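Local atomic coordinates of anti-H(O) lectin 1 (Ulex europaeus, PDB entry 1FX5), a protein that binds L-fucose-containing carbohydrates, notably the blood-group H(O) determinant, as a calcium- and manganese-containing legume lectin. Residues Q120-E125 with K203-E208; T113-S118 with V147-S152. One frame throughout, in Å; residues are numbered along the deposited sequence.

Contact 1: residues Q120-E125 with K203-E208; sequences QTVAVE and KEILPE. With MN (manganese (II) ion), chain F.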
ATOM      1  N   GLN A 120       7.150  -0.255 -21.317  1.00 18.01           N
ATOM      2  CA  GLN A 120       7.753  -0.543 -19.999  1.00 19.40           C
ATOM      3  C   GLN A 120       6.828  -1.487 -19.243  1.00 19.39           C
ATOM      4  O   GLN A 120       6.417  -1.220 -18.088  1.00 17.59           O
ATOM      5  CB  GLN A 120       7.995   0.732 -19.186  1.00 19.48           C
ATOM      6  CG  GLN A 120       9.075   1.631 -19.769  1.00 24.45           C
ATOM      7  CD  GLN A 120       9.231   2.900 -18.958  1.00 28.47           C
ATOM      8  OE1 GLN A 120       8.258   3.596 -18.712  1.00 30.71           O
ATOM      9  NE2 GLN A 120      10.447   3.192 -18.513  1.00 28.29           N
ATOM     10  N   THR A 121       6.541  -2.614 -19.895  1.00 15.37           N
ATOM     11  CA  THR A 121       5.663  -3.639 -19.340  1.00 15.34           C
ATOM     12  C   THR A 121       6.216  -5.050 -19.405  1.00 15.44           C
ATOM     13  O   THR A 121       6.812  -5.437 -20.418  1.00 16.40           O
ATOM     14  CB  THR A 121       4.347  -3.633 -20.135  1.00 16.12           C
ATOM     15  OG1 THR A 121       3.766  -2.333 -20.052  1.00 16.56           O
ATOM     16  CG2 THR A 121       3.360  -4.675 -19.633  1.00 11.53           C
ATOM     17  N   VAL A 122       6.059  -5.796 -18.314  1.00 11.75           N
ATOM     18  CA  VAL A 122       6.510  -7.181 -18.247  1.00 14.26           C
ATOM     19  C   VAL A 122       5.248  -7.896 -17.754  1.00 16.29           C
ATOM     20  O   VAL A 122       4.690  -7.529 -16.710  1.00 19.46           O
ATOM     21  CB  VAL A 122       7.634  -7.415 -17.229  1.00 17.21           C
ATOM     22  CG1 VAL A 122       7.859  -8.932 -17.046  1.00 16.01           C
ATOM     23  CG2 VAL A 122       8.925  -6.777 -17.711  1.00 15.81           C
ATOM     24  N   ALA A 123       4.761  -8.876 -18.494  1.00 12.04           N
ATOM     25  CA  ALA A 123       3.560  -9.582 -18.069  1.00 13.10           C
ATOM     26  C   ALA A 123       3.648 -11.089 -18.234  1.00 15.18           C
ATOM     27  O   ALA A 123       4.354 -11.595 -19.127  1.00 16.51           O
ATOM     28  CB  ALA A 123       2.344  -9.062 -18.856  1.00 10.77           C
ATOM     29  N   VAL A 124       2.964 -11.801 -17.346  1.00 12.81           N
ATOM     30  CA  VAL A 124       2.932 -13.254 -17.385  1.00 12.55           C
ATOM     31  C   VAL A 124       1.507 -13.480 -17.892  1.00 12.96           C
ATOM     32  O   VAL A 124       0.541 -13.089 -17.216  1.00 11.45           O
ATOM     33  CB  VAL A 124       3.116 -13.886 -15.973  1.00 14.43           C
ATOM     34  CG1 VAL A 124       2.915 -15.408 -16.040  1.00 13.25           C
ATOM     35  CG2 VAL A 124       4.506 -13.590 -15.458  1.00 14.10           C
ATOM     36  N   GLU A 125       1.371 -14.012 -19.104  1.00  9.25           N
ATOM     37  CA  GLU A 125       0.048 -14.265 -19.672  1.00 13.39           C
ATOM     38  C   GLU A 125      -0.433 -15.740 -19.643  1.00 13.45           C
ATOM     39  O   GLU A 125       0.347 -16.680 -19.829  1.00 12.44           O
ATOM     40  CB  GLU A 125      -0.044 -13.726 -21.117  1.00 11.36           C
ATOM     41  CG  GLU A 125       0.892 -14.460 -22.097  1.00 10.14           C
ATOM     42  CD  GLU A 125       0.681 -14.094 -23.554  1.00 14.80           C
ATOM     43  OE1 GLU A 125       0.687 -15.001 -24.406  1.00 12.74           O
ATOM     44  OE2 GLU A 125       0.529 -12.908 -23.873  1.00 16.89           O
ATOM     45  N   LYS A 203      15.859  -3.827 -14.410  1.00 23.75           N
ATOM     46  CA  LYS A 203      16.385  -2.446 -14.342  1.00 27.92           C
ATOM     47  C   LYS A 203      16.479  -1.825 -15.717  1.00 28.31           C
ATOM     48  O   LYS A 203      16.527  -0.603 -15.853  1.00 28.21           O
ATOM     49  CB  LYS A 203      17.797  -2.391 -13.771  1.00 29.93           C
ATOM     50  CG  LYS A 203      17.929  -2.623 -12.308  1.00 39.23           C
ATOM     51  CD  LYS A 203      19.380  -2.440 -11.910  1.00 43.22           C
ATOM     52  CE  LYS A 203      19.880  -1.065 -12.342  1.00 49.75           C
ATOM     53  NZ  LYS A 203      21.288  -0.803 -11.911  1.00 54.26           N
ATOM     54  N   GLU A 204      16.575  -2.674 -16.732  1.00 27.07           N
ATOM     55  CA  GLU A 204      16.674  -2.186 -18.093  1.00 29.07           C
ATOM     56  C   GLU A 204      15.345  -2.034 -18.825  1.00 27.22           C
ATOM     57  O   GLU A 204      15.302  -1.474 -19.919  1.00 27.35           O
ATOM     58  CB  GLU A 204      17.542  -3.140 -18.911  1.00 33.32           C
ATOM     59  CG  GLU A 204      19.006  -3.135 -18.546  1.00 41.21           C
ATOM     60  CD  GLU A 204      19.799  -3.996 -19.512  1.00 45.44           C
ATOM     61  OE1 GLU A 204      19.796  -3.649 -20.718  1.00 45.48           O
ATOM     62  OE2 GLU A 204      20.392  -5.023 -19.081  1.00 43.59           O
ATOM     63  N   ILE A 205      14.270  -2.545 -18.243  1.00 24.79           N
ATOM     64  CA  ILE A 205      12.964  -2.479 -18.866  1.00 21.27           C
ATOM     65  C   ILE A 205      11.883  -1.657 -18.167  1.00 20.80           C
ATOM     66  O   ILE A 205      11.092  -0.970 -18.831  1.00 18.67           O
ATOM     67  CB  ILE A 205      12.498  -3.941 -19.123  1.00 22.19           C
ATOM     68  CG1 ILE A 205      13.285  -4.497 -20.311  1.00 24.63           C
ATOM     69  CG2 ILE A 205      10.998  -4.044 -19.372  1.00 20.58           C
ATOM     70  CD1 ILE A 205      13.962  -5.761 -20.008  1.00 31.10           C
ATOM     71  N   LEU A 206      11.885  -1.684 -16.835  1.00 19.41           N
ATOM     72  CA  LEU A 206      10.899  -0.954 -16.021  1.00 20.38           C
ATOM     73  C   LEU A 206      11.401   0.303 -15.285  1.00 18.22           C
ATOM     74  O   LEU A 206      12.600   0.480 -15.064  1.00 14.31           O
ATOM     75  CB  LEU A 206      10.329  -1.910 -14.952  1.00 19.12           C
ATOM     76  CG  LEU A 206       9.667  -3.243 -15.356  1.00 20.46           C
ATOM     77  CD1 LEU A 206       9.442  -4.162 -14.126  1.00 17.36           C
ATOM     78  CD2 LEU A 206       8.366  -2.945 -16.042  1.00 16.93           C
ATOM     79  N   PRO A 207      10.484   1.228 -14.954  1.00 18.58           N
ATOM     80  CA  PRO A 207      10.921   2.432 -14.215  1.00 17.47           C
ATOM     81  C   PRO A 207      11.172   1.992 -12.738  1.00 20.19           C
ATOM     82  O   PRO A 207      10.862   0.843 -12.374  1.00 19.38           O
ATOM     83  CB  PRO A 207       9.716   3.365 -14.344  1.00 16.71           C
ATOM     84  CG  PRO A 207       8.544   2.415 -14.509  1.00 17.13           C
ATOM     85  CD  PRO A 207       9.079   1.322 -15.388  1.00 15.31           C
ATOM     86  N   GLU A 208      11.727   2.853 -11.886  1.00 20.61           N
ATOM     87  CA  GLU A 208      11.972   2.455 -10.489  1.00 21.75           C
ATOM     88  C   GLU A 208      10.730   2.085  -9.673  1.00 19.39           C
ATOM     89  O   GLU A 208      10.821   1.279  -8.731  1.00 18.80           O
ATOM     90  CB  GLU A 208      12.703   3.544  -9.734  1.00 23.39           C
ATOM     91  CG  GLU A 208      14.108   3.755 -10.167  1.00 34.74           C
ATOM     92  CD  GLU A 208      14.681   4.965  -9.484  1.00 38.63           C
ATOM     93  OE1 GLU A 208      15.004   4.871  -8.271  1.00 39.98           O
ATOM     94  OE2 GLU A 208      14.740   6.017 -10.158  1.00 41.27           O
TER
HETATM   95 MN    MN F 250       0.031 -15.208 -26.481  1.00 14.20          MN
HETATM   96  O   HOH W   1       0.032 -13.087 -26.549  1.00 12.98           O
HETATM   97  O   HOH W   2       2.191 -15.313 -26.849  1.00  9.80           O
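Val122 and Ile205 meet because their first torsions aim one methyl from each toward the other. In Val122 chi1 of 170° sends CG1 away from the backbone N and leaves CG2 beside it, while in Ile205 CG2 is the branch lying trans to its own N. The two CG2 methyls come within 3.8 Å, the side chains crossing at about a right angle. Beta-branched residues suit this place: each offers a stiff methyl close to the main chain, and Val122 also fits the extended backbone of its strand. Leu206 works differently, reaching in with its end, so that its CD2 lies 3.3 Å from Gln120 O and 4.2 Å from Val122 CG2. Gln120, in a left-handed backbone conformation just before the strand, carries the outer edge. Its chain is extended beyond CG and crosses Pro207 obliquely, its amide group meeting the ring at CD, with NE2 3.9 Å away; the proline offers an apolar CH2 there. The inner part of the same chain rests on the main chain, with Gln120 CG 3.4 Å from Ile205 O. Gln120 CA also makes a CA-H...O contact to that oxygen, bent at the hydrogen (135°). No conventional hydrogen bond joins the segments, so van der Waals packing, with the CA-H...O contact, holds them together. Farther along the strand, Glu125 OE1 binds the manganese ion at 2.2 Å, beside Asp127, Asp137 and His142, while OE2 accepts from a manganese-bound water. Strand 122-127 pairs antiparallel with strands 88-94 and 142-147. Val122 also packs on Leu181 of strand 180-187 and Leu206 on Leu93, while the loop before strand 209-219 is tied by Leu206 O to Trp58 of strand 44-59.

Contact 2: residues T113-S118 with V147-S152; sequences TKCDSS and VNCVKS. Unlike the reference sequence in segment 113-118: Cys115 (reference Asp). Unlike the reference sequence in segment 147-152: Cys149 (reference Arg). With NAG (2-acetamido-2-deoxy-beta-D-glucopyranose), chain D.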
ATOM      1  N   THR A 113       0.106  -5.223 -32.553  1.00 17.94           N
ATOM      2  CA  THR A 113       1.253  -6.128 -32.477  1.00 18.13           C
ATOM      3  C   THR A 113       2.660  -5.548 -32.480  1.00 19.01           C
ATOM      4  O   THR A 113       3.624  -6.300 -32.363  1.00 22.46           O
ATOM      5  CB  THR A 113       1.212  -7.237 -33.561  1.00 19.04           C
ATOM      6  OG1 THR A 113       1.665  -6.696 -34.806  1.00 20.52           O
ATOM      7  CG2 THR A 113      -0.186  -7.788 -33.736  1.00 19.31           C
ATOM      8  N   LYS A 114       2.813  -4.249 -32.662  1.00 21.68           N
ATOM      9  CA  LYS A 114       4.161  -3.680 -32.664  1.00 23.08           C
ATOM     10  C   LYS A 114       4.797  -3.689 -31.282  1.00 19.47           C
ATOM     11  O   LYS A 114       4.127  -3.403 -30.289  1.00 20.97           O
ATOM     12  CB  LYS A 114       4.142  -2.282 -33.274  1.00 28.33           C
ATOM     13  CG  LYS A 114       3.621  -2.322 -34.717  1.00 41.79           C
ATOM     14  CD  LYS A 114       3.816  -1.027 -35.505  1.00 50.48           C
ATOM     15  CE  LYS A 114       3.212  -1.149 -36.935  1.00 56.24           C
ATOM     16  NZ  LYS A 114       3.665  -2.361 -37.723  1.00 56.68           N
ATOM     17  N   CYS A 115       6.061  -4.098 -31.205  1.00 18.19           N
ATOM     18  CA  CYS A 115       6.815  -4.146 -29.941  1.00 18.18           C
ATOM     19  C   CYS A 115       7.380  -2.745 -29.687  1.00 20.38           C
ATOM     20  O   CYS A 115       7.860  -2.090 -30.615  1.00 23.12           O
ATOM     21  CB  CYS A 115       7.937  -5.166 -30.038  1.00 13.71           C
ATOM     22  SG  CYS A 115       7.386  -6.845 -30.452  1.00 19.40           S
ATOM     23  N   ASP A 116       7.420  -2.304 -28.440  1.00 18.37           N
ATOM     24  CA  ASP A 116       7.928  -0.963 -28.196  1.00 19.92           C
ATOM     25  C   ASP A 116       8.389  -0.810 -26.757  1.00 22.19           C
ATOM     26  O   ASP A 116       7.605  -1.045 -25.824  1.00 21.21           O
ATOM     27  CB  ASP A 116       6.779   0.027 -28.487  1.00 24.63           C
ATOM     28  CG  ASP A 116       7.212   1.499 -28.528  1.00 27.48           C
ATOM     29  OD1 ASP A 116       8.167   1.930 -27.853  1.00 27.59           O
ATOM     30  OD2 ASP A 116       6.538   2.248 -29.246  1.00 34.78           O
ATOM     31  N   SER A 117       9.641  -0.382 -26.595  1.00 19.43           N
ATOM     32  CA  SER A 117      10.259  -0.177 -25.292  1.00 19.41           C
ATOM     33  C   SER A 117       9.538   0.794 -24.397  1.00 17.13           C
ATOM     34  O   SER A 117       9.667   0.703 -23.178  1.00 16.05           O
ATOM     35  CB  SER A 117      11.678   0.348 -25.464  1.00 20.80           C
ATOM     36  OG  SER A 117      12.442  -0.580 -26.186  1.00 29.41           O
ATOM     37  N   SER A 118       8.828   1.751 -24.986  1.00 18.29           N
ATOM     38  CA  SER A 118       8.107   2.733 -24.187  1.00 22.17           C
ATOM     39  C   SER A 118       6.911   2.189 -23.413  1.00 23.03           C
ATOM     40  O   SER A 118       6.336   2.918 -22.611  1.00 24.45           O
ATOM     41  CB  SER A 118       7.740   3.982 -24.984  1.00 23.41           C
ATOM     42  OG  SER A 118       6.814   3.682 -26.000  1.00 30.89           O
ATOM     43  N   VAL A 147       7.517  -9.129 -22.831  1.00 15.78           N
ATOM     44  CA  VAL A 147       8.384  -8.013 -22.479  1.00 15.21           C
ATOM     45  C   VAL A 147       8.153  -6.927 -23.540  1.00 16.24           C
ATOM     46  O   VAL A 147       8.541  -7.098 -24.711  1.00 14.05           O
ATOM     47  CB  VAL A 147       9.895  -8.451 -22.463  1.00 16.34           C
ATOM     48  CG1 VAL A 147      10.803  -7.270 -22.140  1.00 12.62           C
ATOM     49  CG2 VAL A 147      10.107  -9.547 -21.433  1.00 12.94           C
ATOM     50  N   ASN A 148       7.419  -5.876 -23.165  1.00 14.72           N
ATOM     51  CA  ASN A 148       7.129  -4.762 -24.073  1.00 15.35           C
ATOM     52  C   ASN A 148       6.464  -5.131 -25.422  1.00 18.03           C
ATOM     53  O   ASN A 148       6.556  -4.372 -26.394  1.00 15.85           O
ATOM     54  CB  ASN A 148       8.432  -3.986 -24.347  1.00 15.07           C
ATOM     55  CG  ASN A 148       8.916  -3.213 -23.140  1.00 14.20           C
ATOM     56  OD1 ASN A 148       8.120  -2.796 -22.310  1.00 14.64           O
ATOM     57  ND2 ASN A 148      10.221  -3.016 -23.037  1.00 15.06           N
ATOM     58  N   CYS A 149       5.762  -6.260 -25.469  1.00 16.21           N
ATOM     59  CA  CYS A 149       5.113  -6.674 -26.702  1.00 17.06           C
ATOM     60  C   CYS A 149       4.080  -7.792 -26.452  1.00 19.71           C
ATOM     61  O   CYS A 149       4.178  -8.525 -25.455  1.00 18.86           O
ATOM     62  CB  CYS A 149       6.184  -7.169 -27.686  1.00 15.90           C
ATOM     63  SG  CYS A 149       5.646  -7.090 -29.418  1.00 15.12           S
ATOM     64  N   VAL A 150       3.078  -7.889 -27.326  1.00 19.17           N
ATOM     65  CA  VAL A 150       2.044  -8.917 -27.190  1.00 17.90           C
ATOM     66  C   VAL A 150       2.629 -10.289 -27.628  1.00 16.58           C
ATOM     67  O   VAL A 150       2.036 -11.345 -27.378  1.00 14.85           O
ATOM     68  CB  VAL A 150       0.738  -8.551 -27.995  1.00 18.32           C
ATOM     69  CG1 VAL A 150       0.960  -8.667 -29.515  1.00 11.49           C
ATOM     70  CG2 VAL A 150      -0.440  -9.436 -27.536  1.00 14.28           C
ATOM     71  N   LYS A 151       3.773 -10.258 -28.307  1.00 15.13           N
ATOM     72  CA  LYS A 151       4.432 -11.485 -28.763  1.00 16.54           C
ATOM     73  C   LYS A 151       5.405 -11.897 -27.637  1.00 15.22           C
ATOM     74  O   LYS A 151       6.202 -11.078 -27.203  1.00 17.88           O
ATOM     75  CB  LYS A 151       5.203 -11.211 -30.043  1.00 19.17           C
ATOM     76  CG  LYS A 151       5.820 -12.450 -30.653  1.00 25.53           C
ATOM     77  CD  LYS A 151       6.496 -12.087 -31.950  1.00 33.57           C
ATOM     78  CE  LYS A 151       6.934 -13.318 -32.722  1.00 37.27           C
ATOM     79  NZ  LYS A 151       5.776 -14.147 -33.163  1.00 38.72           N
ATOM     80  N   SER A 152       5.308 -13.128 -27.142  1.00 12.96           N
ATOM     81  CA  SER A 152       6.174 -13.625 -26.060  1.00 14.56           C
ATOM     82  C   SER A 152       7.618 -13.999 -26.440  1.00 15.68           C
ATOM     83  O   SER A 152       7.888 -14.364 -27.594  1.00 17.25           O
ATOM     84  CB  SER A 152       5.542 -14.888 -25.447  1.00 14.66           C
ATOM     85  OG  SER A 152       4.168 -14.729 -25.127  1.00 12.49           O
TER
HETATM   86  C1  NAG D   1      -0.647   3.614 -28.590  1.00 42.18           C
HETATM   87  C2  NAG D   1       0.562   4.351 -29.149  1.00 46.49           C
HETATM   88  C3  NAG D   1       0.587   5.746 -28.546  1.00 55.19           C
HETATM   89  C4  NAG D   1      -0.686   6.458 -28.982  1.00 57.82           C
HETATM   90  C5  NAG D   1      -1.881   5.655 -28.468  1.00 54.79           C
HETATM   91  C6  NAG D   1      -3.229   6.263 -28.828  1.00 52.66           C
HETATM   92  C7  NAG D   1       2.203   3.262 -27.735  1.00 44.22           C
HETATM   93  C8  NAG D   1       3.546   2.548 -27.668  1.00 41.64           C
HETATM   94  N2  NAG D   1       1.818   3.655 -28.943  1.00 42.07           N
HETATM   95  O3  NAG D   1       1.755   6.459 -28.991  1.00 60.50           O
HETATM   96  O4  NAG D   1      -0.723   7.792 -28.443  1.00 65.58           O
HETATM   97  O5  NAG D   1      -1.831   4.310 -29.006  1.00 48.64           O
HETATM   98  O6  NAG D   1      -3.265   6.663 -30.189  1.00 57.47           O
HETATM   99  O7  NAG D   1       1.547   3.498 -26.711  1.00 44.44           O
HETATM  100  O   HOH W   3       2.558  -5.486 -28.870  1.00 16.44           O
HETATM  101  O   HOH W   4      11.398  -0.690 -21.661  1.00 16.86           O
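Asn148 O takes one firm bond and one softer contact from the facing loop: Asp116 N donates to it at 3.0 Å in a nearly straight bond (168°), and Cys115 CA-H approaches the same oxygen, with CA 3.6 Å away. Asparagine suits this turn, since it tolerates the left-handed backbone found here. Its side chain leans over Asp116 and Ser117, with CB 3.4 Å from Asp116 O. Its amide is anchored at both ends: OD1 accepts from Thr121 N, and ND2 reaches Ser117 O through a water. Next along, Cys149 SG, trans to its own N (chi1 -157°), closes a 2.0 Å disulfide with Cys115 SG, its chi3 of -70° giving a left-handed bridge. Beyond it, Val150 CG1 packs against Thr113 CA, and a second water bridges Lys114 O to Val150 N. The CB of Asp116 points away from 147-152; OD1 accepts from Ser118 N, which lies above the carboxylate plane, in an Asx turn, while OD2 lies 3.4 Å from the acetamido methyl C8 of a bound N-acetylglucosamine. The covalent link fixes the spacing of the two antiparallel-running loops, and the Asp116 hydrogen bond next to it sets their alignment beside the glycan.

In the fold
Thr121 and Asn148 bring the two contacts together: Thr121 O lies 2.8 Å from Asn148 N, probably hydrogen-bonded. Contact 1 is the more sheltered, with no fully exposed residue among those that touch; van der Waals packing holds it without a direct hydrogen bond, mixing apolar groups with a glutamine side chain and carbonyl oxygens. Contact 2 is partly open to solvent, and there a disulfide, a hydrogen bond and waters do the work. They share a strand pair: 113-118 leads toward strand 122-127, and strand 142-147 runs into 147-152, whereas the 203-208 loop belongs to contact 1. Contact 1's strand carries a manganese ligand; contact 2 instead borders a bound glycan, although the side chain of Val150 lies about 6 Å from the manganese.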